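PDB 4D9M: diaminopropionate ammonia-lyase from Escherichia coli, which uses pyridoxal 5'-phosphate to break down both L- and D-2,3-diaminopropionate by alpha,beta-elimination, yielding pyruvate and ammonia. Local coordinates for residues A116-G121 with V186-A191. Residues are numbered along the deposited sequence; the frame is centred on the assembly and turned at random.
Sequences ATTTDG and VVQDTA. With 0JO (2-{[(E)-{3-hydroxy-2-methyl-5-[(phosphonooxy)methyl]pyridin-4-yl}methylidene]amino}prop-2-enoic acid), chain D.
Ala116 and Val186 form a parallel beta bridge, their CA atoms 4.7 Å apart, and Val187 N donates to Ala116 O at 2.8 Å before the two segments diverge. This is the edge of the four-stranded parallel sheet in the smaller domain of a fold-type II pyridoxal-phosphate enzyme, and it illustrates how a side-chain amide can continue a strand pairing after the backbone has left it. The primary amide of Gln188 takes over the role of a peptide group: OE1 accepts from Thr118 N in the plane of the Gln188 side-chain carbonyl, on a lone pair, and NE2 returns a bond of 2.8 Å to Thr118 O, tilted 34° from that carbonyl's plane. A bend at chi2 (65°) brings the amide back onto Thr118. Thr117 crosses this side chain at about a right angle; its OG1, anti to the backbone N (chi1 179°), binds Thr118 O from the face opposite to NE2, so two donors grip one buried carbonyl. The second N-H of Gln188 is spent on Asp189 OD1, 3.0 Å from NE2 and met from above the carboxylate plane. With three bonds holding it, the amide's flip state is well defined, and Asp189, whose OD2 forms a salt bridge with Lys77, the lysine that carries the cofactor as a Schiff base in the resting enzyme, is tied to the strand through it. At the N-terminal end of helix 122-133, Asp120 N donates to OXT of the bound aminoacrylate intermediate. Asp120, the probable proton acceptor for the L-isomer, also has OD2 3.2 Å from CA of the ligand. In an ST turn, Thr119 OG1 accepts from Gly121 N, and the same hydroxyl donates to the ligand carboxylate, with 2.6 Å between OG1 and OXT.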
loop_
_atom_site.group_PDB
_atom_site.type_symbol
_atom_site.label_atom_id
_atom_site.label_comp_id
_atom_site.label_asym_id
_atom_site.label_seq_id
_atom_site.Cartn_x
_atom_site.Cartn_y
_atom_site.Cartn_z
ATOM N N ALA B 116 4.859 -28.841 -23.449
ATOM C CA ALA B 116 5.927 -27.856 -23.618
ATOM C C ALA B 116 5.417 -26.486 -24.049
ATOM O O ALA B 116 4.589 -26.375 -24.964
ATOM C CB ALA B 116 6.961 -28.367 -24.611
ATOM N N THR B 117 5.932 -25.445 -23.398
ATOM C CA THR B 117 5.585 -24.073 -23.747
ATOM C C THR B 117 6.672 -23.068 -23.378
ATOM O O THR B 117 7.458 -23.301 -22.462
ATOM C CB THR B 117 4.252 -23.623 -23.091
ATOM O OG1 THR B 117 3.978 -22.265 -23.460
ATOM C CG2 THR B 117 4.310 -23.722 -21.571
ATOM N N THR B 118 6.697 -21.951 -24.100
ATOM C CA THR B 118 7.410 -20.760 -23.655
ATOM C C THR B 118 6.461 -19.901 -22.814
ATOM O O THR B 118 5.248 -19.913 -23.028
ATOM C CB THR B 118 7.954 -19.947 -24.845
ATOM O OG1 THR B 118 8.915 -20.731 -25.551
ATOM C CG2 THR B 118 8.623 -18.658 -24.382
ATOM N N THR B 119 7.031 -19.175 -21.854
ATOM C CA THR B 119 6.293 -18.298 -20.959
ATOM C C THR B 119 7.250 -17.270 -20.385
ATOM O O THR B 119 8.456 -17.529 -20.290
ATOM C CB THR B 119 5.669 -19.093 -19.789
ATOM O OG1 THR B 119 4.726 -18.278 -19.083
ATOM C CG2 THR B 119 6.743 -19.577 -18.806
ATOM N N ASP B 120 6.731 -16.102 -20.008
ATOM C CA ASP B 120 7.527 -15.191 -19.183
ATOM C C ASP B 120 7.076 -15.205 -17.725
ATOM O O ASP B 120 7.484 -14.364 -16.923
ATOM C CB ASP B 120 7.620 -13.771 -19.768
ATOM C CG ASP B 120 6.295 -13.245 -20.251
ATOM O OD1 ASP B 120 6.275 -12.655 -21.357
ATOM O OD2 ASP B 120 5.281 -13.419 -19.537
ATOM N N GLY B 121 6.257 -16.192 -17.378
ATOM C CA GLY B 121 5.922 -16.416 -15.985
ATOM C C GLY B 121 4.720 -17.294 -15.726
ATOM O O GLY B 121 4.851 -18.442 -15.293
ATOM N N VAL B 186 3.071 -29.237 -27.643
ATOM C CA VAL B 186 3.190 -27.785 -27.451
ATOM C C VAL B 186 1.868 -27.194 -26.971
ATOM O O VAL B 186 0.840 -27.381 -27.612
ATOM C CB VAL B 186 3.641 -27.064 -28.741
ATOM C CG1 VAL B 186 3.519 -25.552 -28.598
ATOM C CG2 VAL B 186 5.068 -27.443 -29.090
ATOM N N VAL B 187 1.909 -26.498 -25.835
ATOM C CA VAL B 187 0.732 -25.842 -25.268
ATOM C C VAL B 187 0.995 -24.342 -25.117
ATOM O O VAL B 187 1.266 -23.852 -24.019
ATOM C CB VAL B 187 0.324 -26.462 -23.912
ATOM C CG1 VAL B 187 -1.033 -25.932 -23.468
ATOM C CG2 VAL B 187 0.286 -27.983 -24.006
ATOM N N GLN B 188 0.910 -23.614 -26.226
ATOM C CA GLN B 188 1.263 -22.197 -26.234
ATOM C C GLN B 188 0.040 -21.284 -26.301
ATOM O O GLN B 188 -0.883 -21.526 -27.077
ATOM C CB GLN B 188 2.228 -21.895 -27.385
ATOM C CG GLN B 188 2.918 -20.542 -27.280
ATOM C CD GLN B 188 3.851 -20.440 -26.087
ATOM O OE1 GLN B 188 4.824 -21.191 -25.975
ATOM N NE2 GLN B 188 3.563 -19.502 -25.194
ATOM N N ASP B 189 0.057 -20.227 -25.491
ATOM C CA ASP B 189 -1.043 -19.261 -25.425
ATOM C C ASP B 189 -1.011 -18.201 -26.530
ATOM O O ASP B 189 -1.534 -17.092 -26.359
ATOM C CB ASP B 189 -1.097 -18.594 -24.044
ATOM C CG ASP B 189 0.199 -17.884 -23.668
ATOM O OD1 ASP B 189 1.162 -17.883 -24.466
ATOM O OD2 ASP B 189 0.249 -17.321 -22.554
ATOM N N THR B 190 -0.388 -18.543 -27.653
ATOM C CA THR B 190 -0.388 -17.686 -28.834
ATOM C C THR B 190 -0.627 -18.552 -30.066
ATOM O O THR B 190 -0.461 -19.775 -30.013
ATOM C CB THR B 190 0.912 -16.842 -28.953
ATOM O OG1 THR B 190 0.678 -15.709 -29.801
ATOM C CG2 THR B 190 2.093 -17.665 -29.503
ATOM N N ALA B 191 -1.029 -17.918 -31.164
ATOM C CA ALA B 191 -1.315 -18.631 -32.400
ATOM C C ALA B 191 -0.415 -18.172 -33.546
ATOM O O ALA B 191 0.150 -17.079 -33.508
ATOM C CB ALA B 191 -2.780 -18.467 -32.774
HETATM O O 0JO D . 2.134 -15.973 -18.863
HETATM C C 0JO D . 2.757 -15.580 -19.876
HETATM O OXT 0JO D . 3.713 -16.237 -20.369
HETATM C CA 0JO D . 2.347 -14.310 -20.486
HETATM C CB 0JO D . 2.749 -13.932 -21.695
HETATM N N 0JO D . 1.548 -13.527 -19.742
HETATM C C4A 0JO D . 0.591 -12.817 -20.179
HETATM C C4 0JO D . -0.215 -12.006 -19.226
HETATM C C3 0JO D . -0.047 -12.167 -17.854
HETATM O O3 0JO D . 0.859 -13.058 -17.356
HETATM C C2 0JO D . -0.813 -11.402 -16.982
HETATM C C2A 0JO D . -0.644 -11.559 -15.503
HETATM N N1 0JO D . -1.719 -10.509 -17.436
HETATM C C6 0JO D . -1.906 -10.343 -18.751
HETATM C C5 0JO D . -1.161 -11.079 -19.669
HETATM C C5A 0JO D . -1.418 -10.832 -21.133
HETATM O OP4 0JO D . -2.241 -11.870 -21.641
HETATM P P 0JO D . -2.151 -12.249 -23.195
HETATM O OP3 0JO D . -2.409 -10.949 -23.909
HETATM O OP1 0JO D . -3.230 -13.291 -23.334
HETATM O OP2 0JO D . -0.736 -12.749 -23.390
#